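Local coordinates for spherulin-4 (Aspergillus clavatus, PDB 5C5G), which is a glycoside hydrolase with a (beta/alpha) barrel, probably acting in the biosynthesis of galactosaminogalactan as its Aspergillus fumigatus counterpart does, at residues Q120-D125 and S159-T164. Sequence-based numbering, arbitrary orientation.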
ATOM      1  N   GLN A 120      11.486 -12.826  -1.490  1.00 14.74           N
ATOM      2  CA  GLN A 120      11.071 -13.399  -2.763  1.00 14.30           C
ATOM      3  C   GLN A 120      11.244 -14.890  -2.799  1.00 13.15           C
ATOM      4  O   GLN A 120      10.455 -15.589  -3.423  1.00 13.11           O
ATOM      5  CB  GLN A 120      11.919 -12.849  -3.901  1.00 16.96           C
ATOM      6  CG  GLN A 120      11.574 -11.466  -4.368  1.00 19.16           C
ATOM      7  CD  GLN A 120      12.539 -11.025  -5.441  1.00 27.28           C
ATOM      8  OE1 GLN A 120      13.610 -10.502  -5.136  1.00 30.57           O
ATOM      9  NE2 GLN A 120      12.200 -11.286  -6.702  1.00 27.07           N
ATOM     10  N   GLN A 121      12.318 -15.390  -2.207  1.00 14.58           N
ATOM     11  CA  GLN A 121      12.671 -16.785  -2.368  1.00 14.24           C
ATOM     12  C   GLN A 121      11.780 -17.679  -1.517  1.00 13.60           C
ATOM     13  O   GLN A 121      11.524 -17.390  -0.359  1.00 13.62           O
ATOM     14  CB  GLN A 121      14.146 -17.010  -1.999  1.00 18.39           C
ATOM     15  CG  GLN A 121      15.111 -16.027  -2.667  1.00 33.39           C
ATOM     16  CD  GLN A 121      16.578 -16.351  -2.416  1.00 45.73           C
ATOM     17  OE1 GLN A 121      16.911 -17.387  -1.838  1.00 48.53           O
ATOM     18  NE2 GLN A 121      17.464 -15.457  -2.852  1.00 45.66           N
ATOM     19  N   TYR A 122      11.349 -18.792  -2.087  1.00 13.99           N
ATOM     20  CA  TYR A 122      10.576 -19.752  -1.332  1.00 14.31           C
ATOM     21  C   TYR A 122      11.439 -20.506  -0.332  1.00 15.85           C
ATOM     22  O   TYR A 122      12.522 -20.999  -0.665  1.00 16.06           O
ATOM     23  CB  TYR A 122       9.884 -20.765  -2.235  1.00 15.43           C
ATOM     24  CG  TYR A 122       9.139 -21.758  -1.410  1.00 17.47           C
ATOM     25  CD1 TYR A 122       7.885 -21.455  -0.909  1.00 19.00           C
ATOM     26  CD2 TYR A 122       9.713 -22.970  -1.066  1.00 20.53           C
ATOM     27  CE1 TYR A 122       7.210 -22.360  -0.115  1.00 21.76           C
ATOM     28  CE2 TYR A 122       9.052 -23.870  -0.270  1.00 25.55           C
ATOM     29  CZ  TYR A 122       7.799 -23.560   0.198  1.00 25.87           C
ATOM     30  OH  TYR A 122       7.127 -24.461   0.989  1.00 37.29           O
ATOM     31  N   ASP A 123      10.928 -20.609   0.888  1.00 14.32           N
ATOM     32  CA  ASP A 123      11.477 -21.482   1.912  1.00 16.41           C
ATOM     33  C   ASP A 123      10.337 -21.799   2.863  1.00 16.27           C
ATOM     34  O   ASP A 123       9.554 -20.928   3.213  1.00 15.00           O
ATOM     35  CB  ASP A 123      12.633 -20.799   2.636  1.00 17.90           C
ATOM     36  CG  ASP A 123      13.223 -21.664   3.724  1.00 24.37           C
ATOM     37  OD1 ASP A 123      14.152 -22.434   3.431  1.00 25.60           O
ATOM     38  OD2 ASP A 123      12.742 -21.565   4.877  1.00 29.41           O
ATOM     39  N   ALA A 124      10.236 -23.056   3.280  1.00 16.04           N
ATOM     40  CA  ALA A 124       9.124 -23.492   4.125  1.00 17.42           C
ATOM     41  C   ALA A 124       9.068 -22.749   5.454  1.00 16.16           C
ATOM     42  O   ALA A 124       7.969 -22.459   5.959  1.00 16.86           O
ATOM     43  CB  ALA A 124       9.200 -24.999   4.365  1.00 22.28           C
ATOM     44  N   ASP A 125      10.231 -22.407   6.005  1.00 16.46           N
ATOM     45  CA  ASP A 125      10.269 -21.699   7.287  1.00 16.56           C
ATOM     46  C   ASP A 125       9.775 -20.272   7.104  1.00 15.21           C
ATOM     47  O   ASP A 125       9.133 -19.692   7.982  1.00 15.23           O
ATOM     48  CB  ASP A 125      11.682 -21.652   7.877  1.00 20.81           C
ATOM     49  CG  ASP A 125      12.155 -22.994   8.389  1.00 28.94           C
ATOM     50  OD1 ASP A 125      11.355 -23.949   8.393  1.00 28.16           O
ATOM     51  OD2 ASP A 125      13.333 -23.079   8.802  1.00 32.93           O
ATOM     52  N   SER A 159       5.183 -17.806  -6.011  1.00 11.05           N
ATOM     53  CA  SER A 159       3.742 -17.660  -6.023  1.00 11.17           C
ATOM     54  C   SER A 159       3.093 -18.242  -4.779  1.00 10.71           C
ATOM     55  O   SER A 159       1.988 -17.830  -4.445  1.00 11.31           O
ATOM     56  CB  SER A 159       3.146 -18.311  -7.273  1.00 12.57           C
ATOM     57  OG  SER A 159       3.404 -19.699  -7.305  1.00 13.32           O
ATOM     58  N   ARG A 160       3.754 -19.165  -4.092  1.00 11.89           N
ATOM     59  CA  ARG A 160       3.181 -19.755  -2.888  1.00 12.08           C
ATOM     60  C   ARG A 160       2.993 -18.738  -1.781  1.00 12.79           C
ATOM     61  O   ARG A 160       2.205 -18.970  -0.847  1.00 16.09           O
ATOM     62  CB  ARG A 160       4.032 -20.928  -2.408  1.00 13.45           C
ATOM     63  CG  ARG A 160       3.871 -22.159  -3.271  1.00 15.25           C
ATOM     64  CD  ARG A 160       4.956 -23.181  -3.000  1.00 17.54           C
ATOM     65  NE  ARG A 160       6.198 -22.796  -3.656  1.00 16.68           N
ATOM     66  CZ  ARG A 160       7.261 -23.588  -3.764  1.00 18.59           C
ATOM     67  NH1 ARG A 160       8.336 -23.143  -4.388  1.00 18.39           N
ATOM     68  NH2 ARG A 160       7.242 -24.826  -3.272  1.00 21.63           N
ATOM     69  N   TYR A 161       3.672 -17.606  -1.853  1.00 11.13           N
ATOM     70  CA  TYR A 161       3.468 -16.573  -0.851  1.00 11.82           C
ATOM     71  C   TYR A 161       2.214 -15.733  -1.092  1.00 11.61           C
ATOM     72  O   TYR A 161       1.706 -15.103  -0.167  1.00 12.42           O
ATOM     73  CB  TYR A 161       4.690 -15.662  -0.805  1.00 10.64           C
ATOM     74  CG  TYR A 161       5.962 -16.305  -0.284  1.00 12.18           C
ATOM     75  CD1 TYR A 161       5.936 -17.239   0.737  1.00 17.88           C
ATOM     76  CD2 TYR A 161       7.200 -15.947  -0.788  1.00 18.63           C
ATOM     77  CE1 TYR A 161       7.103 -17.808   1.222  1.00 17.10           C
ATOM     78  CE2 TYR A 161       8.380 -16.521  -0.298  1.00 17.67           C
ATOM     79  CZ  TYR A 161       8.316 -17.458   0.694  1.00 13.22           C
ATOM     80  OH  TYR A 161       9.457 -18.013   1.194  1.00 13.73           O
ATOM     81  N   LEU A 162       1.706 -15.704  -2.319  1.00 11.81           N
ATOM     82  CA  LEU A 162       0.640 -14.767  -2.645  1.00 11.00           C
ATOM     83  C   LEU A 162      -0.617 -15.003  -1.827  1.00 12.14           C
ATOM     84  O   LEU A 162      -1.313 -14.050  -1.474  1.00 12.44           O
ATOM     85  CB  LEU A 162       0.304 -14.825  -4.125  1.00 11.14           C
ATOM     86  CG  LEU A 162       1.430 -14.379  -5.045  1.00 12.43           C
ATOM     87  CD1 LEU A 162       1.039 -14.620  -6.496  1.00 14.27           C
ATOM     88  CD2 LEU A 162       1.828 -12.920  -4.857  1.00 12.49           C
ATOM     89  N   SER A 163      -0.927 -16.251  -1.519  1.00 12.72           N
ATOM     90  CA  SER A 163      -2.180 -16.534  -0.820  1.00 13.92           C
ATOM     91  C   SER A 163      -2.093 -16.217   0.676  1.00 13.34           C
ATOM     92  O   SER A 163      -3.116 -16.261   1.365  1.00 16.66           O
ATOM     93  CB  SER A 163      -2.616 -17.974  -1.047  1.00 19.73           C
ATOM     94  OG  SER A 163      -1.674 -18.845  -0.480  1.00 23.25           O
ATOM     95  N   THR A 164      -0.911 -15.870   1.177  1.00 12.80           N
ATOM     96  CA  THR A 164      -0.767 -15.484   2.581  1.00 13.12           C
ATOM     97  C   THR A 164      -1.096 -14.017   2.843  1.00 13.14           C
ATOM     98  O   THR A 164      -1.161 -13.584   3.996  1.00 15.23           O
ATOM     99  CB  THR A 164       0.646 -15.795   3.118  1.00 14.87           C
ATOM    100  OG1 THR A 164       1.638 -14.940   2.533  1.00 19.37           O
ATOM    101  CG2 THR A 164       0.998 -17.226   2.831  1.00 18.11           C
TER
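The guanidinium of Arg160 lies flat on one face of the Tyr122 ring, with CZ of Arg160 3.5 Å from the ring centroid and the two planes only 6° apart. This is a stacked cation-pi pair: NH1 sits over CG, NE over the CD1 side and NH2 toward CE2 and CZ. A bend at chi3 (-78°) folds the arginine chain over the tyrosine, and a salt bridge from Arg160 NE to Asp158 OD1 helps hold the guanidinium in this orientation. The ring of Tyr161 takes Gln121 O at its edge, in plane. It is inclined to the Tyr122 ring and laterally displaced, the centroids 6.0 Å apart, with little face-to-face overlap; the two meet mainly through Tyr122 CD1 and Tyr161 CE1.

The phenol oxygen of Tyr161 is gripped twice by backbone. Tyr161 OH donates to Gln121 O at 2.7 Å, tilted somewhat from the carbonyl plane, and accepts from Asp123 N at 3.0 Å over a bent N-H path (141°). One hydroxyl thus ties together the two peptides that flank Tyr122, while the Tyr161 side chain also touches Ile126, Leu127 and Leu130 of helix 124-139. Next in the chain, Asp123 N-caps that helix, its OD2 accepting from Asp125 N at 2.9 Å.

At the surface, with the Gln120 side chain about 10 Å from that of Glu172, an N-acetyl-D-galactosamine-binding residue, this contact joins two loops beside the sugar-binding end of a (beta/alpha) barrel: those following strands 112-116 and 148-152.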